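Local coordinates for phosphoribosyl-glycinamide (GAR) synthetase (Cryptococcus neoformans var. grubii serotype A, PDB 7LVO), which catalyses the ATP-dependent joining of 5-phosphoribosylamine to glycine, the second step of de novo purine synthesis, as the N-terminal half of a bifunctional enzyme, at residues 144-149 with 329-334; 148-153 with 231-236; 250-255 with 296-301. One frame throughout, in Å; residues are numbered along the deposited sequence.

Contact 1: 144-149 with 329-334; sequences GSKSLS and VLEYNV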
loop_
_atom_site.group_PDB
_atom_site.type_symbol
_atom_site.label_atom_id
_atom_site.label_comp_id
_atom_site.label_asym_id
_atom_site.label_seq_id
_atom_site.Cartn_x
_atom_site.Cartn_y
_atom_site.Cartn_z
ATOM N N GLY A 144 -1.302 0.611 -12.272
ATOM C CA GLY A 144 -0.412 -0.046 -13.211
ATOM C C GLY A 144 0.108 0.860 -14.304
ATOM O O GLY A 144 1.216 0.649 -14.809
ATOM N N SER A 145 -0.665 1.876 -14.680
ATOM C CA SER A 145 -0.306 2.785 -15.769
ATOM C C SER A 145 -0.482 4.221 -15.291
ATOM O O SER A 145 -1.603 4.741 -15.247
ATOM C CB SER A 145 -1.150 2.522 -17.013
ATOM O OG SER A 145 -0.992 3.563 -17.966
ATOM N N LYS A 146 0.631 4.869 -14.942
ATOM C CA LYS A 146 0.561 6.258 -14.509
ATOM C C LYS A 146 -0.011 7.138 -15.607
ATOM O O LYS A 146 -0.761 8.081 -15.327
ATOM C CB LYS A 146 1.949 6.749 -14.091
ATOM C CG LYS A 146 2.558 5.965 -12.938
ATOM C CD LYS A 146 3.921 6.519 -12.550
ATOM C CE LYS A 146 4.575 5.674 -11.468
ATOM N NZ LYS A 146 3.749 5.611 -10.232
ATOM N N SER A 147 0.323 6.844 -16.868
ATOM C CA SER A 147 -0.208 7.629 -17.977
ATOM C C SER A 147 -1.728 7.545 -18.022
ATOM O O SER A 147 -2.419 8.565 -18.147
ATOM C CB SER A 147 0.399 7.146 -19.295
ATOM O OG SER A 147 0.077 5.790 -19.534
ATOM N N LEU A 148 -2.271 6.330 -17.927
ATOM C CA LEU A 148 -3.721 6.176 -17.888
ATOM C C LEU A 148 -4.316 6.874 -16.670
ATOM O O LEU A 148 -5.366 7.525 -16.768
ATOM C CB LEU A 148 -4.086 4.692 -17.896
ATOM C CG LEU A 148 -5.572 4.342 -17.801
ATOM C CD1 LEU A 148 -5.824 2.956 -18.393
ATOM C CD2 LEU A 148 -6.081 4.393 -16.362
ATOM N N SER A 149 -3.658 6.759 -15.517
ATOM C CA SER A 149 -4.197 7.354 -14.299
ATOM C C SER A 149 -4.275 8.868 -14.415
ATOM O O SER A 149 -5.268 9.483 -14.005
ATOM C CB SER A 149 -3.345 6.955 -13.094
ATOM O OG SER A 149 -2.090 7.602 -13.123
ATOM N N VAL A 329 -3.603 14.898 -6.139
ATOM C CA VAL A 329 -3.382 13.459 -6.221
ATOM C C VAL A 329 -2.022 13.200 -6.855
ATOM O O VAL A 329 -1.796 13.532 -8.025
ATOM C CB VAL A 329 -4.500 12.771 -7.020
ATOM C CG1 VAL A 329 -4.206 11.290 -7.155
ATOM C CG2 VAL A 329 -5.851 13.002 -6.345
ATOM N N LEU A 330 -1.112 12.607 -6.085
ATOM C CA LEU A 330 0.182 12.225 -6.635
ATOM C C LEU A 330 0.091 10.904 -7.398
ATOM O O LEU A 330 0.665 10.771 -8.484
ATOM C CB LEU A 330 1.218 12.103 -5.524
ATOM C CG LEU A 330 1.586 13.375 -4.759
ATOM C CD1 LEU A 330 2.647 13.059 -3.712
ATOM C CD2 LEU A 330 2.068 14.461 -5.706
ATOM N N GLU A 331 -0.632 9.929 -6.855
ATOM C CA GLU A 331 -0.731 8.620 -7.487
ATOM C C GLU A 331 -1.836 7.819 -6.821
ATOM O O GLU A 331 -2.158 8.035 -5.648
ATOM C CB GLU A 331 0.597 7.854 -7.392
ATOM C CG GLU A 331 1.048 7.593 -5.962
ATOM C CD GLU A 331 2.415 6.943 -5.888
ATOM O OE1 GLU A 331 3.154 6.989 -6.895
ATOM O OE2 GLU A 331 2.748 6.382 -4.822
ATOM N N TYR A 332 -2.415 6.898 -7.587
ATOM C CA TYR A 332 -3.365 5.927 -7.067
ATOM C C TYR A 332 -2.631 4.618 -6.793
ATOM O O TYR A 332 -1.839 4.156 -7.624
ATOM C CB TYR A 332 -4.512 5.671 -8.052
ATOM C CG TYR A 332 -5.510 6.792 -8.193
ATOM C CD1 TYR A 332 -6.293 7.193 -7.119
ATOM C CD2 TYR A 332 -5.695 7.432 -9.408
ATOM C CE1 TYR A 332 -7.214 8.213 -7.249
ATOM C CE2 TYR A 332 -6.617 8.455 -9.548
ATOM C CZ TYR A 332 -7.371 8.841 -8.465
ATOM O OH TYR A 332 -8.286 9.854 -8.609
ATOM N N ASN A 333 -2.883 4.031 -5.631
ATOM C CA ASN A 333 -2.511 2.658 -5.329
ATOM C C ASN A 333 -3.794 1.873 -5.073
ATOM O O ASN A 333 -4.714 2.370 -4.405
ATOM C CB ASN A 333 -1.577 2.584 -4.128
ATOM C CG ASN A 333 -0.178 3.113 -4.447
ATOM O OD1 ASN A 333 0.027 3.831 -5.427
ATOM N ND2 ASN A 333 0.789 2.752 -3.619
ATOM N N VAL A 334 -3.859 0.654 -5.609
ATOM C CA VAL A 334 -5.116 -0.087 -5.648
ATOM C C VAL A 334 -5.100 -1.247 -4.667
ATOM O O VAL A 334 -5.698 -2.299 -4.922
ATOM C CB VAL A 334 -5.416 -0.585 -7.076
ATOM C CG1 VAL A 334 -5.552 0.603 -8.046
ATOM C CG2 VAL A 334 -4.329 -1.546 -7.546
HETATM O O HOH W 1 0.646 4.671 -9.719
HETATM O O HOH W 2 -1.352 6.429 -10.291
#
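Lys146 and Glu331 reach each other through two different bends: beyond CG the lysine chain runs straight until its last torsion (chi4 -60°) turns NZ, whereas the glutamate turns at its first (chi1 61°), which places CG between the backbone N and the carbonyl carbon, and then extends. The two side chains end up alongside one another, pointing the same way, and NZ stands 3.7 Å from OE1 of Glu331, a long salt bridge. Two waters bridge helix 146-155 and the strand. One donates to Tyr332 O at 3.3 Å and accepts a weak bond from Lys146 NZ. The other accepts from Tyr332 N at 2.9 Å and donates to Ser149 OG, which itself donates to Lys146 O, 2.6 Å from that OG. Strand 326-333 is the outermost of its antiparallel sheet, and the waters take the backbone N and O of Tyr332 on this edge. Ser149 CB meets the rim of the Tyr332 ring near its plane, 4.4 Å from CD2, while Val329 CG1 lies over one ring face, offset toward the rim, and Tyr332 OH is hydrogen-bonded with Thr301 OG1. The helix begins with Ser145 as N-cap: its OG accepts from Leu148 N at 3.0 Å, with an N-H...O angle of 162°. This is the ATP-grasp domain, and Glu331 and Asn333 are predicted magnesium ligands; Lys146 also lies close to Lys191, in the predicted ATP-binding region. The long ion pair and weak water bond suggest that, within this contact, Lys146 is probably steered by charge more than fixed by tight bonds beside the probable metal site.

Contact 2: 148-153 with 231-236; sequences LSKEFM and VVEEYL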
loop_
_atom_site.group_PDB
_atom_site.type_symbol
_atom_site.label_atom_id
_atom_site.label_comp_id
_atom_site.label_asym_id
_atom_site.label_seq_id
_atom_site.Cartn_x
_atom_site.Cartn_y
_atom_site.Cartn_z
ATOM N N LEU A 148 -2.271 6.330 -17.927
ATOM C CA LEU A 148 -3.721 6.176 -17.888
ATOM C C LEU A 148 -4.316 6.874 -16.670
ATOM O O LEU A 148 -5.366 7.525 -16.768
ATOM C CB LEU A 148 -4.086 4.692 -17.896
ATOM C CG LEU A 148 -5.572 4.342 -17.801
ATOM C CD1 LEU A 148 -5.824 2.956 -18.393
ATOM C CD2 LEU A 148 -6.081 4.393 -16.362
ATOM N N SER A 149 -3.658 6.759 -15.517
ATOM C CA SER A 149 -4.197 7.354 -14.299
ATOM C C SER A 149 -4.275 8.868 -14.415
ATOM O O SER A 149 -5.268 9.483 -14.005
ATOM C CB SER A 149 -3.345 6.955 -13.094
ATOM O OG SER A 149 -2.090 7.602 -13.123
ATOM N N LYS A 150 -3.235 9.493 -14.970
ATOM C CA LYS A 150 -3.249 10.945 -15.114
ATOM C C LYS A 150 -4.324 11.385 -16.102
ATOM O O LYS A 150 -5.018 12.383 -15.868
ATOM C CB LYS A 150 -1.873 11.442 -15.555
ATOM C CG LYS A 150 -0.761 11.138 -14.562
ATOM C CD LYS A 150 -0.847 11.990 -13.300
ATOM C CE LYS A 150 -0.579 13.468 -13.596
ATOM N NZ LYS A 150 -0.420 14.275 -12.348
ATOM N N GLU A 151 -4.473 10.660 -17.214
ATOM C CA GLU A 151 -5.555 10.957 -18.145
ATOM C C GLU A 151 -6.909 10.819 -17.458
ATOM O O GLU A 151 -7.796 11.656 -17.647
ATOM C CB GLU A 151 -5.472 10.032 -19.362
ATOM C CG GLU A 151 -6.516 10.322 -20.435
ATOM C CD GLU A 151 -6.632 9.209 -21.467
ATOM O OE1 GLU A 151 -5.807 8.268 -21.437
ATOM O OE2 GLU A 151 -7.552 9.271 -22.308
ATOM N N PHE A 152 -7.084 9.757 -16.666
ATOM C CA PHE A 152 -8.327 9.572 -15.926
ATOM C C PHE A 152 -8.619 10.770 -15.033
ATOM O O PHE A 152 -9.761 11.228 -14.950
ATOM C CB PHE A 152 -8.245 8.281 -15.101
ATOM C CG PHE A 152 -9.413 8.072 -14.174
ATOM C CD1 PHE A 152 -9.395 8.581 -12.888
ATOM C CD2 PHE A 152 -10.528 7.366 -14.592
ATOM C CE1 PHE A 152 -10.469 8.394 -12.036
ATOM C CE2 PHE A 152 -11.606 7.179 -13.746
ATOM C CZ PHE A 152 -11.579 7.689 -12.470
ATOM N N MET A 153 -7.597 11.293 -14.351
ATOM C CA MET A 153 -7.816 12.419 -13.453
ATOM C C MET A 153 -8.264 13.654 -14.230
ATOM O O MET A 153 -9.206 14.348 -13.830
ATOM C CB MET A 153 -6.538 12.712 -12.661
ATOM C CG MET A 153 -6.098 11.589 -11.742
ATOM S SD MET A 153 -4.461 11.898 -11.026
ATOM C CE MET A 153 -4.019 10.261 -10.442
ATOM N N VAL A 231 5.532 9.586 -18.010
ATOM C CA VAL A 231 4.736 10.730 -17.590
ATOM C C VAL A 231 5.686 11.824 -17.119
ATOM O O VAL A 231 6.557 11.579 -16.276
ATOM C CB VAL A 231 3.749 10.349 -16.473
ATOM C CG1 VAL A 231 3.125 11.601 -15.871
ATOM C CG2 VAL A 231 2.676 9.413 -17.001
ATOM N N VAL A 232 5.516 13.027 -17.664
ATOM C CA VAL A 232 6.263 14.207 -17.251
ATOM C C VAL A 232 5.262 15.176 -16.642
ATOM O O VAL A 232 4.356 15.656 -17.337
ATOM C CB VAL A 232 7.011 14.851 -18.427
ATOM C CG1 VAL A 232 7.812 16.049 -17.956
ATOM C CG2 VAL A 232 7.912 13.828 -19.107
ATOM N N GLU A 233 5.422 15.463 -15.350
ATOM C CA GLU A 233 4.460 16.287 -14.632
ATOM C C GLU A 233 5.183 17.270 -13.728
ATOM O O GLU A 233 6.367 17.115 -13.422
ATOM C CB GLU A 233 3.493 15.427 -13.805
ATOM C CG GLU A 233 4.162 14.624 -12.716
ATOM C CD GLU A 233 3.178 13.776 -11.932
ATOM O OE1 GLU A 233 2.197 13.303 -12.536
ATOM O OE2 GLU A 233 3.391 13.594 -10.713
ATOM N N GLU A 234 4.443 18.288 -13.295
ATOM C CA GLU A 234 5.021 19.350 -12.485
ATOM C C GLU A 234 5.409 18.837 -11.104
ATOM O O GLU A 234 4.676 18.066 -10.476
ATOM C CB GLU A 234 4.029 20.507 -12.350
ATOM C CG GLU A 234 4.575 21.715 -11.604
ATOM C CD GLU A 234 3.599 22.876 -11.576
ATOM O OE1 GLU A 234 2.481 22.729 -12.110
ATOM O OE2 GLU A 234 3.948 23.934 -11.020
ATOM N N TYR A 235 6.574 19.272 -10.633
ATOM C CA TYR A 235 7.023 18.967 -9.281
ATOM C C TYR A 235 6.282 19.867 -8.299
ATOM O O TYR A 235 6.381 21.098 -8.381
ATOM C CB TYR A 235 8.534 19.162 -9.165
ATOM C CG TYR A 235 9.076 18.999 -7.764
ATOM C CD1 TYR A 235 9.459 17.755 -7.284
ATOM C CD2 TYR A 235 9.211 20.095 -6.921
ATOM C CE1 TYR A 235 9.959 17.604 -6.005
ATOM C CE2 TYR A 235 9.709 19.954 -5.638
ATOM C CZ TYR A 235 10.081 18.708 -5.185
ATOM O OH TYR A 235 10.579 18.566 -3.908
ATOM N N LEU A 236 5.542 19.259 -7.380
ATOM C CA LEU A 236 4.760 19.997 -6.400
ATOM C C LEU A 236 5.439 19.950 -5.036
ATOM O O LEU A 236 6.152 18.998 -4.706
ATOM C CB LEU A 236 3.343 19.430 -6.296
ATOM C CG LEU A 236 2.523 19.431 -7.586
ATOM C CD1 LEU A 236 1.135 18.840 -7.336
ATOM C CD2 LEU A 236 2.417 20.829 -8.165
#
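Lys150 NZ and Glu233 OE1 form a salt bridge of 2.8 Å, although as a hydrogen bond it is weak; the same ammonium group also bonds to Thr160 OG1 and the carbonyl of Ala161. The other carboxylate oxygen of Glu233, OE2, pairs with Lys191, so this buried acid takes a lysine on each oxygen, which probably offsets its charge. The two side chains cross at about a right angle. Bends at chi2 (-72°) and chi3 (-67°) curl the lysine, carrying its methylenes past the same oxygen: CE lies 3.0 Å and CD 3.4 Å from Glu233 OE1. Through this pair helix 146-155 is joined to strand 229-234, which runs between strands 163-167 and 188-192 in a four-stranded antiparallel sheet of the ATP-grasp domain. The strand belongs to the predicted ATP-binding region, and the side chain of Glu233 comes within about 7 Å of that of Glu331. Further out the contact turns apolar. Val231, two residues before Glu233 and on the same side of the strand, sets CG1 against Lys150 CG at 4.1 Å. Phe163 of the neighbouring strand touches both Lys150 and Glu233.

Contact 3: 250-255 with 296-301; sequences YTIVPM and DVLEPT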
loop_
_atom_site.group_PDB
_atom_site.type_symbol
_atom_site.label_atom_id
_atom_site.label_comp_id
_atom_site.label_asym_id
_atom_site.label_seq_id
_atom_site.Cartn_x
_atom_site.Cartn_y
_atom_site.Cartn_z
ATOM N N TYR A 250 -19.718 1.314 -5.555
ATOM C CA TYR A 250 -20.637 2.419 -5.310
ATOM C C TYR A 250 -20.307 3.126 -4.004
ATOM O O TYR A 250 -20.041 4.333 -4.004
ATOM C CB TYR A 250 -22.090 1.916 -5.279
ATOM C CG TYR A 250 -22.794 1.901 -6.617
ATOM C CD1 TYR A 250 -23.313 3.063 -7.159
ATOM C CD2 TYR A 250 -22.959 0.709 -7.329
ATOM C CE1 TYR A 250 -23.970 3.055 -8.387
ATOM C CE2 TYR A 250 -23.607 0.686 -8.545
ATOM C CZ TYR A 250 -24.119 1.861 -9.070
ATOM O OH TYR A 250 -24.765 1.842 -10.274
ATOM N N THR A 251 -20.312 2.400 -2.893
ATOM C CA THR A 251 -19.992 2.959 -1.595
ATOM C C THR A 251 -18.482 2.975 -1.385
ATOM O O THR A 251 -17.777 2.037 -1.768
ATOM C CB THR A 251 -20.664 2.140 -0.493
ATOM O OG1 THR A 251 -22.085 2.141 -0.697
ATOM C CG2 THR A 251 -20.331 2.708 0.884
ATOM N N ILE A 252 -17.986 4.056 -0.788
ATOM C CA ILE A 252 -16.573 4.179 -0.438
ATOM C C ILE A 252 -16.485 4.708 0.987
ATOM O O ILE A 252 -17.068 5.753 1.302
ATOM C CB ILE A 252 -15.815 5.093 -1.417
ATOM C CG1 ILE A 252 -14.347 5.204 -0.994
ATOM C CG2 ILE A 252 -16.469 6.459 -1.504
ATOM C CD1 ILE A 252 -13.433 5.752 -2.074
ATOM N N VAL A 253 -15.771 3.979 1.845
ATOM C CA VAL A 253 -15.645 4.323 3.259
ATOM C C VAL A 253 -14.180 4.602 3.577
ATOM O O VAL A 253 -13.368 3.669 3.610
ATOM C CB VAL A 253 -16.193 3.202 4.156
ATOM C CG1 VAL A 253 -16.018 3.551 5.625
ATOM C CG2 VAL A 253 -17.671 2.931 3.840
ATOM N N PRO A 254 -13.797 5.850 3.816
ATOM C CA PRO A 254 -12.384 6.132 4.104
ATOM C C PRO A 254 -11.983 5.700 5.503
ATOM O O PRO A 254 -12.794 5.666 6.429
ATOM C CB PRO A 254 -12.275 7.659 3.948
ATOM C CG PRO A 254 -13.548 8.101 3.276
ATOM C CD PRO A 254 -14.592 7.085 3.668
ATOM N N MET A 255 -10.710 5.363 5.646
ATOM C CA MET A 255 -10.089 5.201 6.951
ATOM C C MET A 255 -9.451 6.516 7.370
ATOM O O MET A 255 -9.280 7.427 6.555
ATOM C CB MET A 255 -9.040 4.098 6.898
ATOM C CG MET A 255 -9.529 2.776 6.320
ATOM S SD MET A 255 -8.273 1.483 6.473
ATOM C CE MET A 255 -8.524 0.959 8.153
ATOM N N ASP A 296 -13.771 15.803 -3.633
ATOM C CA ASP A 296 -13.138 16.225 -4.872
ATOM C C ASP A 296 -12.310 15.138 -5.541
ATOM O O ASP A 296 -11.944 15.304 -6.712
ATOM C CB ASP A 296 -12.240 17.443 -4.613
ATOM C CG ASP A 296 -12.994 18.600 -3.983
ATOM O OD1 ASP A 296 -14.230 18.488 -3.824
ATOM O OD2 ASP A 296 -12.349 19.613 -3.642
ATOM N N VAL A 297 -12.002 14.045 -4.840
ATOM C CA VAL A 297 -11.144 13.004 -5.400
ATOM C C VAL A 297 -11.790 11.630 -5.264
ATOM O O VAL A 297 -12.077 10.965 -6.265
ATOM C CB VAL A 297 -9.758 13.020 -4.720
ATOM C CG1 VAL A 297 -8.911 11.849 -5.188
ATOM C CG2 VAL A 297 -9.051 14.344 -4.986
ATOM N N LEU A 298 -12.010 11.186 -4.026
ATOM C CA LEU A 298 -12.437 9.806 -3.799
ATOM C C LEU A 298 -13.766 9.512 -4.486
ATOM O O LEU A 298 -13.880 8.569 -5.272
ATOM C CB LEU A 298 -12.534 9.540 -2.295
ATOM C CG LEU A 298 -11.233 9.127 -1.602
ATOM C CD1 LEU A 298 -10.131 10.136 -1.852
ATOM C CD2 LEU A 298 -11.473 8.943 -0.105
ATOM N N GLU A 299 -14.792 10.305 -4.194
ATOM C CA GLU A 299 -16.100 10.039 -4.794
ATOM C C GLU A 299 -16.084 10.278 -6.297
ATOM O O GLU A 299 -16.617 9.436 -7.044
ATOM C CB GLU A 299 -17.175 10.876 -4.089
ATOM C CG GLU A 299 -17.480 10.381 -2.679
ATOM C CD GLU A 299 -18.421 11.289 -1.912
ATOM O OE1 GLU A 299 -18.702 12.406 -2.392
ATOM O OE2 GLU A 299 -18.871 10.882 -0.822
ATOM N N PRO A 300 -15.519 11.372 -6.810
ATOM C CA PRO A 300 -15.375 11.483 -8.272
ATOM C C PRO A 300 -14.572 10.351 -8.883
ATOM O O PRO A 300 -14.819 9.973 -10.038
ATOM C CB PRO A 300 -14.674 12.837 -8.457
ATOM C CG PRO A 300 -15.060 13.621 -7.249
ATOM C CD PRO A 300 -15.155 12.621 -6.115
ATOM N N THR A 301 -13.608 9.793 -8.145
ATOM C CA THR A 301 -12.849 8.664 -8.668
ATOM C C THR A 301 -13.731 7.423 -8.788
ATOM O O THR A 301 -13.754 6.769 -9.836
ATOM C CB THR A 301 -11.639 8.378 -7.775
ATOM O OG1 THR A 301 -10.712 9.472 -7.842
ATOM C CG2 THR A 301 -10.939 7.105 -8.214
#
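Leu298 leans from helix 287-307 onto Ile252 and Pro254, and its contacts change along the side chain. CB comes first: Ile252 CD1 sits 3.9 Å from it. One bond further, CG keeps the same methyl as its neighbour, at 4.1 Å; the tip of the isoleucine abuts the root of the leucine, and the two chains cross at about a right angle. At the end, CD2 stays close to that methyl and also meets the ring of Pro254, with 4.1 Å between Leu298 CD2 and Pro254 CG. Ile252 presents CD1 because its CG1 is anti to the backbone N (chi1 179°); its other branch, CG2, rests 4.2 Å from CG of Glu299, on the aliphatic part of that acid. This is helix-on-sheet packing within the ATP-grasp domain. Strand 252-254 is an outermost strand of a four-stranded antiparallel sheet, and the helix segment runs nearly antiparallel to it, at 155° and with an axis separation of 9.8 Å. Leu298 also reaches Val243 and Ala245 of strand 240-248 and Phe320 of strand 315-323, further across the same sheet. The helix is irregular here: 296-298 form a wider pi-type turn, and the N of Pro300 makes no bond to the turn before, leaving a kink. Just past it Thr301 grips Val297 O twice, through its backbone N at 2.7 Å and through OG1 at 2.6 Å; the hydroxyl sits above the carbonyl plane, 46° out of it. Next to Ile252, Ile302 extends the apolar face one turn beyond Leu298.

From the N terminus, helix 146-155 opens contacts 1 and 2 almost together, sharing Leu148 and Ser149. Contact 2 closes first, at 231-236 in the sheet that holds strands 163-167 and 188-192. Contact 3 then opens and closes a short loop of its own between strand 252-254 and helix 287-307, in series with contact 2. Contact 1 closes last, at 329-334, and its long loop encloses contact 3. Contacts 1 and 3 reach the two outermost strands of one sheet, and helix 146-155 connects that sheet with the other. Met153 CE packs 3.3 Å from Tyr332 CE2, and Phe152 CZ lies 3.5 Å from Thr301 O.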